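Local structure of 70 kDa protein (Xanthomonas sp., 4B2N) at residues R477-Y480 / G484-Y487; A260-E265 / A320-D325; L19-I24 / K353-A358. The protein cleaves rubber oxidatively as a processive oxygenase carrying two covalently bound heme c groups, a cytochrome-like protein with probable electron-transfer ability. One frame throughout, in Å; residues are numbered along the deposited sequence.

Contact 1: residues R477-Y480 / G484-Y487; sequences RAIY and GPIY
Tyr-480 and the 484-487 loop meet at the C-terminal end of helix 467-481, where the chain reverses and runs back along the last helical turn. The reversal is tied by Gly-484 N, which donates to Ile-479 O at 2.8 Å. The donor sits five residues after the acceptor, one more than in an alpha-helical bond. Gly-484 N is tilted 32° from the plane of the Ile-479 carbonyl. Tyr-480 can be followed outward. Its CB lies 3.3 Å from Pro-485 O. CG is anti to the backbone N (chi1 170°), which lays the ring along the returning loop. Pro-485 O then stands at the ring edge, near its plane. CD1 comes 3.5 Å from Gly-484 O. CE1 meets Ile-486 CG1 at 3.8 Å, and these two side chains lie side by side, pointing the same way. Arg-443 makes a cation-pi contact with Tyr-480 and also donates to its carbonyl oxygen. At the surface, Ile-479 CG2 packs on Pro-485 CD. The guanidinium of Arg-477 turns to Glu-275 and to the carbonyl oxygens of Ser-447 and Ala-444. The Arg-477 and Tyr-487 side chains cross at about a right angle, with CG of the arginine 3.9 Å from Tyr-487 CD2.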
loop_
_atom_site.group_PDB
_atom_site.type_symbol
_atom_site.label_atom_id
_atom_site.label_comp_id
_atom_site.label_asym_id
_atom_site.label_seq_id
_atom_site.Cartn_x
_atom_site.Cartn_y
_atom_site.Cartn_z
ATOM N N ARG A 477 28.872 -10.933 -1.955
ATOM C CA ARG A 477 27.654 -10.100 -2.306
ATOM C C ARG A 477 27.876 -8.607 -2.045
ATOM O O ARG A 477 27.626 -7.704 -2.935
ATOM C CB ARG A 477 26.431 -10.628 -1.528
ATOM C CG ARG A 477 25.854 -11.953 -2.151
ATOM C CD ARG A 477 24.600 -12.464 -1.377
ATOM N NE ARG A 477 23.625 -11.387 -1.450
ATOM C CZ ARG A 477 22.854 -11.064 -2.475
ATOM N NH1 ARG A 477 22.841 -11.801 -3.593
ATOM N NH2 ARG A 477 22.113 -9.961 -2.396
ATOM N N ALA A 478 28.362 -8.304 -0.839
ATOM C CA ALA A 478 28.635 -6.893 -0.434
ATOM C C ALA A 478 29.664 -6.261 -1.379
ATOM O O ALA A 478 29.577 -5.087 -1.720
ATOM C CB ALA A 478 29.122 -6.845 1.022
ATOM N N ILE A 479 30.652 -7.052 -1.807
ATOM C CA ILE A 479 31.608 -6.571 -2.775
ATOM C C ILE A 479 30.942 -6.167 -4.092
ATOM O O ILE A 479 31.195 -5.051 -4.641
ATOM C CB ILE A 479 32.710 -7.611 -3.012
ATOM C CG1 ILE A 479 33.607 -7.692 -1.741
ATOM C CG2 ILE A 479 33.525 -7.211 -4.245
ATOM C CD1 ILE A 479 34.424 -9.003 -1.749
ATOM N N TYR A 480 30.089 -7.036 -4.606
ATOM C CA TYR A 480 29.303 -6.694 -5.783
ATOM C C TYR A 480 28.440 -5.450 -5.503
ATOM O O TYR A 480 28.410 -4.517 -6.327
ATOM C CB TYR A 480 28.355 -7.839 -6.221
ATOM C CG TYR A 480 27.429 -7.330 -7.274
ATOM C CD1 TYR A 480 27.925 -6.998 -8.547
ATOM C CD2 TYR A 480 26.059 -7.101 -6.993
ATOM C CE1 TYR A 480 27.086 -6.431 -9.507
ATOM C CE2 TYR A 480 25.204 -6.584 -7.961
ATOM C CZ TYR A 480 25.740 -6.252 -9.211
ATOM O OH TYR A 480 24.873 -5.740 -10.136
ATOM N N GLY A 484 32.079 -4.060 -7.076
ATOM C CA GLY A 484 32.968 -5.159 -7.418
ATOM C C GLY A 484 32.373 -6.169 -8.406
ATOM O O GLY A 484 31.275 -5.943 -8.960
ATOM N N PRO A 485 33.077 -7.294 -8.624
ATOM C CA PRO A 485 32.627 -8.331 -9.543
ATOM C C PRO A 485 31.286 -8.928 -9.120
ATOM O O PRO A 485 30.933 -8.983 -7.905
ATOM C CB PRO A 485 33.695 -9.419 -9.424
ATOM C CG PRO A 485 34.908 -8.688 -8.980
ATOM C CD PRO A 485 34.436 -7.550 -8.118
ATOM N N ILE A 486 30.575 -9.364 -10.142
ATOM C CA ILE A 486 29.307 -10.070 -9.986
ATOM C C ILE A 486 29.562 -11.301 -9.162
ATOM O O ILE A 486 30.602 -11.982 -9.325
ATOM C CB ILE A 486 28.743 -10.431 -11.350
ATOM C CG1 ILE A 486 28.188 -9.133 -11.970
ATOM C CG2 ILE A 486 27.686 -11.531 -11.198
ATOM C CD1 ILE A 486 27.904 -9.233 -13.460
ATOM N N TYR A 487 28.695 -11.567 -8.187
ATOM C CA TYR A 487 28.843 -12.834 -7.501
ATOM C C TYR A 487 27.521 -13.593 -7.763
ATOM O O TYR A 487 27.453 -14.511 -8.587
ATOM C CB TYR A 487 29.060 -12.602 -5.997
ATOM C CG TYR A 487 29.154 -13.887 -5.219
ATOM C CD1 TYR A 487 30.252 -14.747 -5.412
ATOM C CD2 TYR A 487 28.155 -14.288 -4.338
ATOM C CE1 TYR A 487 30.377 -15.942 -4.695
ATOM C CE2 TYR A 487 28.272 -15.504 -3.643
ATOM C CZ TYR A 487 29.383 -16.295 -3.819
ATOM O OH TYR A 487 29.545 -17.494 -3.155
#

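Contact 2: residues A260-E265 / A320-D325; sequences ALFDME and ANIFRD
Phe-262 reaches across to Ala-320 and Ile-322 with the far end of its ring. Its CB points toward the 320-325 segment. With CG anti to the carbonyl carbon (chi1 -61°), CZ at the far end of the ring is what arrives at Ala-320. CZ lies 3.8 Å from Ala-320 CA, and CE2 is 4.2 Å from Ala-320 CB. The ring therefore meets the backbone of Ala-320 as well as its methyl. Both Ala-320 CA and Ile-322 CD1 approach it obliquely. The Ile-322 side chain leaves the backbone across the line to Phe-262, and CD1 then bends in to 4.1 Å from Phe-262 CZ. Its chi1 of -125° is far from a staggered value. One face of the Phe-262 ring is occupied by CB of the preceding residue, Leu-261, offset toward the rim and 3.6 Å above the plane. No hydrogen bond joins the two segments. The contact is buried and mainly apolar, though Phe-262 CZ also lies by the carbonyl oxygen of Ala-320. Leu-261 and Ile-322 both also touch Tyr-607 of helix 599-607, which links the two segments from outside. Arg-329 of helix 326-331 packs on Phe-262. The heme c nearby is about 10 Å from the side chain of Ala-320. Each segment is shaped by its own acid or amide. Asp-263 OD1 accepts from Glu-265 N at 2.8 Å. Asn-321 OD1 accepts from Phe-323 N at 2.7 Å, in its carbonyl plane. Both are Asx turns, and the second stabilises the type I beta turn from Asn-321 to Arg-324 that joins helix 312-319 to helix 326-331.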
loop_
_atom_site.group_PDB
_atom_site.type_symbol
_atom_site.label_atom_id
_atom_site.label_comp_id
_atom_site.label_asym_id
_atom_site.label_seq_id
_atom_site.Cartn_x
_atom_site.Cartn_y
_atom_site.Cartn_z
ATOM N N ALA A 260 19.040 -7.100 6.173
ATOM C CA ALA A 260 19.636 -7.228 7.504
ATOM C C ALA A 260 19.380 -8.575 8.132
ATOM O O ALA A 260 20.230 -9.055 8.816
ATOM C CB ALA A 260 19.102 -6.153 8.454
ATOM N N LEU A 261 18.199 -9.170 7.911
ATOM C CA LEU A 261 17.764 -10.336 8.668
ATOM C C LEU A 261 17.885 -11.577 7.804
ATOM O O LEU A 261 18.234 -12.636 8.317
ATOM C CB LEU A 261 16.297 -10.172 9.057
ATOM C CG LEU A 261 15.927 -9.593 10.451
ATOM C CD1 LEU A 261 16.904 -8.540 10.941
ATOM C CD2 LEU A 261 14.483 -9.028 10.413
ATOM N N PHE A 262 17.673 -11.418 6.482
ATOM C CA PHE A 262 17.399 -12.596 5.617
ATOM C C PHE A 262 18.411 -12.675 4.528
ATOM O O PHE A 262 18.758 -11.677 3.957
ATOM C CB PHE A 262 16.011 -12.523 4.939
ATOM C CG PHE A 262 14.874 -12.482 5.947
ATOM C CD1 PHE A 262 14.547 -13.605 6.647
ATOM C CD2 PHE A 262 14.218 -11.281 6.228
ATOM C CE1 PHE A 262 13.536 -13.579 7.604
ATOM C CE2 PHE A 262 13.228 -11.205 7.223
ATOM C CZ PHE A 262 12.859 -12.374 7.886
ATOM N N ASP A 263 18.849 -13.873 4.250
ATOM C CA ASP A 263 19.709 -14.133 3.116
ATOM C C ASP A 263 18.900 -13.739 1.865
ATOM O O ASP A 263 17.733 -14.126 1.677
ATOM C CB ASP A 263 20.048 -15.641 3.148
ATOM C CG ASP A 263 20.952 -16.065 1.996
ATOM O OD1 ASP A 263 20.563 -15.849 0.830
ATOM O OD2 ASP A 263 22.062 -16.636 2.222
ATOM N N MET A 264 19.482 -12.913 1.031
ATOM C CA MET A 264 18.753 -12.346 -0.064
ATOM C C MET A 264 18.634 -13.266 -1.273
ATOM O O MET A 264 18.000 -12.890 -2.230
ATOM C CB MET A 264 19.493 -11.088 -0.482
ATOM C CG MET A 264 19.422 -10.077 0.676
ATOM S SD MET A 264 17.814 -9.245 0.784
ATOM C CE MET A 264 17.913 -8.218 -0.714
ATOM N N GLU A 265 19.244 -14.463 -1.190
ATOM C CA GLU A 265 19.117 -15.467 -2.229
ATOM C C GLU A 265 18.210 -16.617 -1.814
ATOM O O GLU A 265 17.565 -17.236 -2.668
ATOM C CB GLU A 265 20.484 -16.009 -2.584
ATOM C CG GLU A 265 21.409 -15.002 -3.278
ATOM C CD GLU A 265 22.744 -15.666 -3.513
ATOM O OE1 GLU A 265 23.648 -15.635 -2.642
ATOM O OE2 GLU A 265 22.885 -16.297 -4.559
ATOM N N ALA A 320 8.661 -12.030 5.758
ATOM C CA ALA A 320 9.328 -11.490 6.959
ATOM C C ALA A 320 8.831 -12.110 8.226
ATOM O O ALA A 320 9.309 -11.793 9.264
ATOM C CB ALA A 320 9.216 -9.959 7.055
ATOM N N ASN A 321 7.994 -13.110 8.145
ATOM C CA ASN A 321 7.523 -13.814 9.330
ATOM C C ASN A 321 8.621 -14.712 9.904
ATOM O O ASN A 321 9.203 -15.496 9.197
ATOM C CB ASN A 321 6.326 -14.676 8.884
ATOM C CG ASN A 321 5.708 -15.481 10.009
ATOM O OD1 ASN A 321 6.382 -16.018 10.869
ATOM N ND2 ASN A 321 4.385 -15.515 10.019
ATOM N N ILE A 322 8.867 -14.618 11.211
ATOM C CA ILE A 322 10.053 -15.173 11.816
ATOM C C ILE A 322 9.891 -16.639 12.074
ATOM O O ILE A 322 10.875 -17.371 12.351
ATOM C CB ILE A 322 10.391 -14.367 13.112
ATOM C CG1 ILE A 322 11.792 -13.885 12.997
ATOM C CG2 ILE A 322 9.934 -15.035 14.417
ATOM C CD1 ILE A 322 11.888 -12.877 11.868
ATOM N N PHE A 323 8.649 -17.086 11.979
ATOM C CA PHE A 323 8.388 -18.489 12.265
ATOM C C PHE A 323 8.569 -19.413 11.048
ATOM O O PHE A 323 8.605 -20.615 11.214
ATOM C CB PHE A 323 6.991 -18.618 12.877
ATOM C CG PHE A 323 6.831 -17.904 14.205
ATOM C CD1 PHE A 323 7.733 -18.144 15.268
ATOM C CD2 PHE A 323 5.747 -17.031 14.415
ATOM C CE1 PHE A 323 7.580 -17.521 16.494
ATOM C CE2 PHE A 323 5.566 -16.409 15.680
ATOM C CZ PHE A 323 6.497 -16.644 16.702
ATOM N N ARG A 324 8.672 -18.876 9.820
ATOM C CA ARG A 324 8.784 -19.747 8.627
ATOM C C ARG A 324 10.222 -20.097 8.404
ATOM O O ARG A 324 11.063 -19.338 8.836
ATOM C CB ARG A 324 8.349 -18.990 7.376
ATOM C CG ARG A 324 6.899 -18.585 7.418
ATOM C CD ARG A 324 6.308 -18.472 6.033
ATOM N NE ARG A 324 4.867 -18.631 6.234
ATOM C CZ ARG A 324 4.053 -17.659 6.557
ATOM N NH1 ARG A 324 4.486 -16.365 6.655
ATOM N NH2 ARG A 324 2.780 -17.979 6.769
ATOM N N ASP A 325 10.526 -21.219 7.728
ATOM C CA ASP A 325 11.888 -21.456 7.270
ATOM C C ASP A 325 12.053 -20.954 5.805
ATOM O O ASP A 325 11.087 -20.461 5.218
ATOM C CB ASP A 325 12.344 -22.914 7.494
ATOM C CG ASP A 325 11.644 -23.884 6.578
ATOM O OD1 ASP A 325 10.728 -23.521 5.782
ATOM O OD2 ASP A 325 12.036 -25.061 6.619
#

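Contact 3: residues L19-I24 / K353-A358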
loop_
_atom_site.group_PDB
_atom_site.type_symbol
_atom_site.label_atom_id
_atom_site.label_comp_id
_atom_site.label_asym_id
_atom_site.label_seq_id
_atom_site.Cartn_x
_atom_site.Cartn_y
_atom_site.Cartn_z
ATOM N N LEU A 19 -17.965 10.015 -20.883
ATOM C CA LEU A 19 -18.058 9.375 -19.565
ATOM C C LEU A 19 -17.932 7.874 -19.772
ATOM O O LEU A 19 -18.183 7.352 -20.868
ATOM C CB LEU A 19 -19.395 9.711 -18.915
ATOM C CG LEU A 19 -19.584 11.197 -18.636
ATOM C CD1 LEU A 19 -20.856 11.417 -17.819
ATOM C CD2 LEU A 19 -18.375 11.839 -17.955
ATOM N N ASP A 20 -17.506 7.170 -18.740
ATOM C CA ASP A 20 -17.411 5.760 -18.807
ATOM C C ASP A 20 -17.582 5.197 -17.387
ATOM O O ASP A 20 -16.617 4.690 -16.806
ATOM C CB ASP A 20 -16.009 5.422 -19.277
ATOM C CG ASP A 20 -15.777 3.913 -19.419
ATOM O OD1 ASP A 20 -16.713 3.144 -19.479
ATOM O OD2 ASP A 20 -14.658 3.471 -19.547
ATOM N N GLN A 21 -18.779 5.252 -16.843
ATOM C CA GLN A 21 -19.064 4.756 -15.477
ATOM C C GLN A 21 -19.158 3.214 -15.525
ATOM O O GLN A 21 -19.696 2.695 -16.418
ATOM C CB GLN A 21 -20.355 5.430 -14.996
ATOM C CG GLN A 21 -20.230 6.964 -15.112
ATOM C CD GLN A 21 -21.571 7.733 -15.192
ATOM O OE1 GLN A 21 -22.125 8.000 -16.281
ATOM N NE2 GLN A 21 -22.072 8.130 -14.029
ATOM N N ALA A 22 -18.528 2.452 -14.622
ATOM C CA ALA A 22 -18.546 0.972 -14.795
ATOM C C ALA A 22 -18.476 0.318 -13.483
ATOM O O ALA A 22 -17.776 0.809 -12.588
ATOM C CB ALA A 22 -17.441 0.482 -15.676
ATOM N N SER A 23 -19.262 -0.746 -13.340
ATOM C CA SER A 23 -19.260 -1.530 -12.148
ATOM C C SER A 23 -18.061 -2.460 -12.257
ATOM O O SER A 23 -17.423 -2.840 -11.237
ATOM C CB SER A 23 -20.527 -2.376 -12.150
ATOM O OG SER A 23 -21.573 -1.599 -11.657
ATOM N N ILE A 24 -17.876 -2.938 -13.486
ATOM C CA ILE A 24 -16.792 -3.858 -13.782
ATOM C C ILE A 24 -15.769 -3.038 -14.543
ATOM O O ILE A 24 -15.990 -2.645 -15.653
ATOM C CB ILE A 24 -17.244 -5.088 -14.581
ATOM C CG1 ILE A 24 -18.439 -5.726 -13.889
ATOM C CG2 ILE A 24 -16.073 -6.123 -14.650
ATOM C CD1 ILE A 24 -19.031 -6.854 -14.747
ATOM N N LYS A 353 -23.584 8.722 -4.732
ATOM C CA LYS A 353 -24.482 9.897 -4.788
ATOM C C LYS A 353 -24.761 10.430 -6.184
ATOM O O LYS A 353 -24.385 9.839 -7.209
ATOM C CB LYS A 353 -23.988 10.979 -3.825
ATOM C CG LYS A 353 -24.112 10.373 -2.433
ATOM C CD LYS A 353 -23.992 11.308 -1.270
ATOM C CE LYS A 353 -23.821 10.394 -0.055
ATOM N NZ LYS A 353 -25.013 10.308 0.814
ATOM N N THR A 354 -25.483 11.545 -6.215
ATOM C CA THR A 354 -25.929 12.094 -7.459
ATOM C C THR A 354 -24.776 12.749 -8.238
ATOM O O THR A 354 -23.887 13.385 -7.659
ATOM C CB THR A 354 -27.098 13.095 -7.203
ATOM O OG1 THR A 354 -27.349 13.776 -8.422
ATOM C CG2 THR A 354 -26.698 14.167 -6.157
ATOM N N ILE A 355 -24.793 12.586 -9.547
ATOM C CA ILE A 355 -23.794 13.168 -10.413
ATOM C C ILE A 355 -24.507 14.013 -11.454
ATOM O O ILE A 355 -25.494 13.558 -12.040
ATOM C CB ILE A 355 -22.970 12.116 -11.164
ATOM C CG1 ILE A 355 -22.219 11.236 -10.143
ATOM C CG2 ILE A 355 -21.963 12.784 -12.076
ATOM C CD1 ILE A 355 -21.344 10.149 -10.741
ATOM N N ASN A 356 -23.977 15.200 -11.686
ATOM C CA ASN A 356 -24.457 16.107 -12.776
ATOM C C ASN A 356 -23.776 15.693 -14.031
ATOM O O ASN A 356 -22.629 15.976 -14.201
ATOM C CB ASN A 356 -24.108 17.547 -12.441
ATOM C CG ASN A 356 -24.661 18.543 -13.438
ATOM O OD1 ASN A 356 -24.487 18.450 -14.652
ATOM N ND2 ASN A 356 -25.368 19.496 -12.906
ATOM N N THR A 357 -24.477 15.021 -14.930
ATOM C CA THR A 357 -23.825 14.447 -16.095
ATOM C C THR A 357 -23.178 15.512 -16.983
ATOM O O THR A 357 -22.066 15.327 -17.492
ATOM C CB THR A 357 -24.845 13.672 -16.905
ATOM O OG1 THR A 357 -25.234 12.572 -16.109
ATOM C CG2 THR A 357 -24.257 13.152 -18.232
ATOM N N ALA A 358 -23.864 16.638 -17.154
ATOM C CA ALA A 358 -23.285 17.690 -17.984
ATOM C C ALA A 358 -22.042 18.336 -17.363
ATOM O O ALA A 358 -21.126 18.738 -18.081
ATOM C CB ALA A 358 -24.334 18.754 -18.336
#
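The amide of Gln-21 is the one flat group in this contact, and it meets Ile-355 with its nitrogen end. The setting is the start of helix 357-369, with Asn-356 at the N-cap. Gln-21 NE2 lies 3.9 Å from Ile-355 CD1. The methyl stands off the end of the amide, somewhat out of its plane. The two side chains come from opposite directions. Gln-21 is extended beyond CG, and a chi3 of -91° turns the amide across the line of its own chain. This is contact between a polar group and a methyl. Asn-356 OD1 accepts from Leu-359 N in the first turn of the helix, and the backbone N of Asn-356 donates to Glu-657 of helix 649-660. The N-terminal loop 19-24 thus lies against a capped helix start, close to the C-terminal end of the chain. Thr-661 touches both Gln-21 and Ile-355. Ile-355 also packs on Glu-657, Lys-660 and Ala-360, so it touches both helix 357-369 and helix 649-660. No hydrogen bond runs between the segments, and the buried surface is small, 128 Å². Between Leu-19 and Gln-21, Asp-20 forms a salt bridge with Lys-414. The second point of touch is methyl to methyl, with a carbonyl oxygen beside it. Leu-19 points toward the helix start and also packs on Tyr-658, Ala-360 and Glu-361. Thr-357 holds CG2 anti to its backbone N, with OG1 beside that nitrogen (chi1 -67°), and this presents the methyl to the leucine. The two side chains meet at a slant. Leu-19 CD1 is 3.8 Å from Thr-357 CG2 and 4.1 Å from Thr-357 O.

In the fold
Along the chain, contact 3 opens first and spans the whole of contact 2, since residues 260-265 and 320-325 both fall between 24 and 353. Contact 1 follows both. Contacts 1 and 2 are neighbours, with centres about 21 Å apart. Arg-477 of helix 467-481 packs against Met-264 and Glu-265, and Asp-263 bonds to Arg-473 and Ser-470 of that helix. Contact 3 is on the other side of the chain's centre. Its centre is about 47 Å from that of contact 2 and about 55 Å from that of contact 1. It joins the N-terminal loop to helices 357-369 and 649-660. Contacts 1 and 2 thus belong to one end of the molecule and contact 3 to the other.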